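PDB 5C79: Arf-GAP from Mus musculus, which probably activates GTP hydrolysis by Arf1 in a phosphatidylinositol 4,5-bisphosphate-dependent manner, its PH domain binding that lipid's headgroup. Local coordinates for residues A62-I70 / Q78-T86. Numbering follows the deposited sequence.
Sequences AVKNGILTI and QPAKLNLLT
Leu68 and Leu82 face each other as a hydrogen-bonded pair, Leu68 N donating its N-H to Leu82 O at 2.9 Å and Leu82 N donating to Leu68 O at 2.8 Å. Ile70 and Ala80 repeat the exchange; the bond from Ala80 N to Ile70 O is the most bent of the backbone bonds joining the two segments, 135° at the hydrogen. Past the last strand pair, Leu84 N donates to Gly66 O. One water donates to Gly66 O at 2.9 Å, giving that carbonyl two donors, and to Asn83 OD1 at 2.6 Å. Asn83 OD1 also accepts from Leu85 N, an Asx turn that fits asparagine to the strand's end.

Lys81 suits the exposed face: its long chain lies alongside Thr69 and bends at its last torsion (chi4 -73°), so NZ donates to Thr69 OG1 at 3.0 Å. The threonine's CG2 presses on the ring of Pro79. The other face is apolar, as suits packing inside the domain: Ile70 CD1, its side chain about 6 Å from the bound phosphoinositide, meets Leu82 CD1 at 3.8 Å, and Leu84 sets CD1 against Val63 CG1 and CD2 against Leu68 CB. Helix 115-135 covers Val63 and Leu84, while Tyr108 touches Ile70 and Leu82. Asn65 and Gly66, both with positive phi, suit the central positions of the type I' turn leading into this antiparallel hairpin of 67-70 and 80-83, at one edge of the PH-domain sheet.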
loop_
_atom_site.group_PDB
_atom_site.type_symbol
_atom_site.label_atom_id
_atom_site.label_comp_id
_atom_site.label_asym_id
_atom_site.label_seq_id
_atom_site.Cartn_x
_atom_site.Cartn_y
_atom_site.Cartn_z
ATOM N N ALA A 62 -4.374 6.045 -0.547
ATOM C CA ALA A 62 -5.732 5.644 -0.881
ATOM C C ALA A 62 -5.709 4.607 -2.009
ATOM O O ALA A 62 -4.907 4.721 -2.936
ATOM C CB ALA A 62 -6.563 6.847 -1.288
ATOM N N VAL A 63 -6.643 3.678 -1.935
ATOM C CA VAL A 63 -6.885 2.695 -2.988
ATOM C C VAL A 63 -8.264 2.902 -3.620
ATOM O O VAL A 63 -9.287 2.984 -2.920
ATOM C CB VAL A 63 -6.803 1.254 -2.481
ATOM C CG1 VAL A 63 -7.033 0.280 -3.637
ATOM C CG2 VAL A 63 -5.463 0.999 -1.833
ATOM N N LYS A 64 -8.269 3.040 -4.933
ATOM C CA LYS A 64 -9.511 3.217 -5.698
ATOM C C LYS A 64 -9.234 2.901 -7.156
ATOM O O LYS A 64 -8.175 3.227 -7.687
ATOM C CB LYS A 64 -10.076 4.628 -5.577
ATOM C CG LYS A 64 -11.560 4.715 -5.900
ATOM C CD LYS A 64 -12.199 5.972 -5.351
ATOM C CE LYS A 64 -13.597 6.159 -5.923
ATOM N NZ LYS A 64 -14.171 7.434 -5.413
ATOM N N ASN A 65 -10.208 2.281 -7.803
ATOM C CA ASN A 65 -10.089 1.910 -9.225
ATOM C C ASN A 65 -8.796 1.179 -9.590
ATOM O O ASN A 65 -8.203 1.437 -10.636
ATOM C CB ASN A 65 -10.224 3.163 -10.120
ATOM C CG ASN A 65 -11.454 3.982 -9.815
ATOM O OD1 ASN A 65 -11.337 5.156 -9.529
ATOM N ND2 ASN A 65 -12.601 3.376 -9.834
ATOM N N GLY A 66 -8.344 0.270 -8.720
ATOM C CA GLY A 66 -7.178 -0.547 -8.976
ATOM C C GLY A 66 -5.849 0.160 -8.861
ATOM O O GLY A 66 -4.833 -0.374 -9.285
ATOM N N ILE A 67 -5.875 1.351 -8.266
ATOM C CA ILE A 67 -4.696 2.198 -8.116
ATOM C C ILE A 67 -4.450 2.557 -6.647
ATOM O O ILE A 67 -5.364 2.975 -5.957
ATOM C CB ILE A 67 -4.857 3.504 -8.917
ATOM C CG1 ILE A 67 -4.995 3.211 -10.407
ATOM C CG2 ILE A 67 -3.665 4.443 -8.732
ATOM C CD1 ILE A 67 -5.428 4.409 -11.247
ATOM N N LEU A 68 -3.195 2.437 -6.232
ATOM C CA LEU A 68 -2.742 2.922 -4.921
ATOM C C LEU A 68 -2.138 4.304 -5.176
ATOM O O LEU A 68 -1.161 4.428 -5.927
ATOM C CB LEU A 68 -1.680 2.015 -4.282
ATOM C CG LEU A 68 -1.076 2.534 -2.974
ATOM C CD1 LEU A 68 -2.131 2.743 -1.876
ATOM C CD2 LEU A 68 0.046 1.629 -2.516
ATOM N N THR A 69 -2.704 5.313 -4.523
ATOM C CA THR A 69 -2.211 6.687 -4.637
ATOM C C THR A 69 -1.464 6.967 -3.346
ATOM O O THR A 69 -2.035 6.805 -2.245
ATOM C CB THR A 69 -3.375 7.671 -4.909
ATOM O OG1 THR A 69 -3.900 7.414 -6.224
ATOM C CG2 THR A 69 -2.929 9.107 -4.901
ATOM N N ILE A 70 -0.185 7.349 -3.472
ATOM C CA ILE A 70 0.660 7.615 -2.312
ATOM C C ILE A 70 1.020 9.106 -2.340
ATOM O O ILE A 70 1.699 9.571 -3.261
ATOM C CB ILE A 70 1.974 6.810 -2.316
ATOM C CG1 ILE A 70 1.708 5.329 -2.483
ATOM C CG2 ILE A 70 2.724 7.038 -1.024
ATOM C CD1 ILE A 70 2.917 4.543 -2.950
ATOM N N GLN A 78 1.497 16.443 -6.850
ATOM C CA GLN A 78 0.702 15.317 -7.364
ATOM C C GLN A 78 1.198 13.957 -6.808
ATOM O O GLN A 78 2.356 13.607 -6.981
ATOM C CB GLN A 78 0.765 15.225 -8.897
ATOM C CG GLN A 78 0.136 16.365 -9.686
ATOM C CD GLN A 78 0.286 16.161 -11.193
ATOM O OE1 GLN A 78 0.952 16.940 -11.902
ATOM N NE2 GLN A 78 -0.343 15.096 -11.695
ATOM N N PRO A 79 0.302 13.177 -6.202
ATOM C CA PRO A 79 0.719 11.882 -5.659
ATOM C C PRO A 79 1.197 10.839 -6.683
ATOM O O PRO A 79 0.838 10.874 -7.836
ATOM C CB PRO A 79 -0.530 11.406 -4.952
ATOM C CG PRO A 79 -1.646 12.099 -5.631
ATOM C CD PRO A 79 -1.113 13.449 -5.926
ATOM N N ALA A 80 2.029 9.924 -6.214
ATOM C CA ALA A 80 2.442 8.764 -6.966
ATOM C C ALA A 80 1.232 7.845 -7.137
ATOM O O ALA A 80 0.433 7.681 -6.200
ATOM C CB ALA A 80 3.559 8.025 -6.247
ATOM N N LYS A 81 1.102 7.300 -8.336
ATOM C CA LYS A 81 0.032 6.351 -8.651
ATOM C C LYS A 81 0.639 5.010 -9.035
ATOM O O LYS A 81 1.410 4.926 -9.981
ATOM C CB LYS A 81 -0.866 6.904 -9.765
ATOM C CG LYS A 81 -1.588 8.155 -9.304
ATOM C CD LYS A 81 -2.698 8.610 -10.232
ATOM C CE LYS A 81 -3.542 9.707 -9.594
ATOM N NZ LYS A 81 -4.450 9.241 -8.492
ATOM N N LEU A 82 0.259 3.964 -8.298
ATOM C CA LEU A 82 0.739 2.621 -8.535
ATOM C C LEU A 82 -0.424 1.794 -9.073
ATOM O O LEU A 82 -1.483 1.711 -8.465
ATOM C CB LEU A 82 1.318 2.004 -7.277
ATOM C CG LEU A 82 2.580 2.664 -6.719
ATOM C CD1 LEU A 82 3.048 1.828 -5.548
ATOM C CD2 LEU A 82 3.684 2.792 -7.762
ATOM N N ASN A 83 -0.205 1.215 -10.238
ATOM C CA ASN A 83 -1.173 0.301 -10.870
ATOM C C ASN A 83 -1.033 -1.059 -10.192
ATOM O O ASN A 83 -0.003 -1.747 -10.311
ATOM C CB ASN A 83 -0.894 0.207 -12.382
ATOM C CG ASN A 83 -1.608 -0.964 -13.063
ATOM O OD1 ASN A 83 -2.543 -1.545 -12.524
ATOM N ND2 ASN A 83 -1.098 -1.356 -14.258
ATOM N N LEU A 84 -2.051 -1.446 -9.438
ATOM C CA LEU A 84 -1.933 -2.677 -8.626
ATOM C C LEU A 84 -1.886 -3.975 -9.439
ATOM O O LEU A 84 -1.386 -4.984 -8.954
ATOM C CB LEU A 84 -3.016 -2.742 -7.561
ATOM C CG LEU A 84 -2.949 -1.626 -6.486
ATOM C CD1 LEU A 84 -4.169 -1.672 -5.599
ATOM C CD2 LEU A 84 -1.679 -1.746 -5.667
ATOM N N LEU A 85 -2.271 -3.923 -10.700
ATOM C CA LEU A 85 -2.025 -5.108 -11.580
ATOM C C LEU A 85 -0.582 -5.514 -11.746
ATOM O O LEU A 85 -0.280 -6.672 -12.008
ATOM C CB LEU A 85 -2.651 -4.879 -12.960
ATOM C CG LEU A 85 -4.146 -5.109 -13.057
ATOM C CD1 LEU A 85 -4.653 -4.591 -14.386
ATOM C CD2 LEU A 85 -4.465 -6.596 -12.901
ATOM N N THR A 86 0.326 -4.566 -11.641
ATOM C CA THR A 86 1.732 -4.841 -11.881
ATOM C C THR A 86 2.556 -4.623 -10.632
ATOM O O THR A 86 3.739 -4.317 -10.713
ATOM C CB THR A 86 2.212 -4.012 -13.083
ATOM O OG1 THR A 86 1.921 -2.604 -12.888
ATOM C CG2 THR A 86 1.538 -4.515 -14.310
HETATM O O HOH W 1 -5.051 -1.712 -11.803
#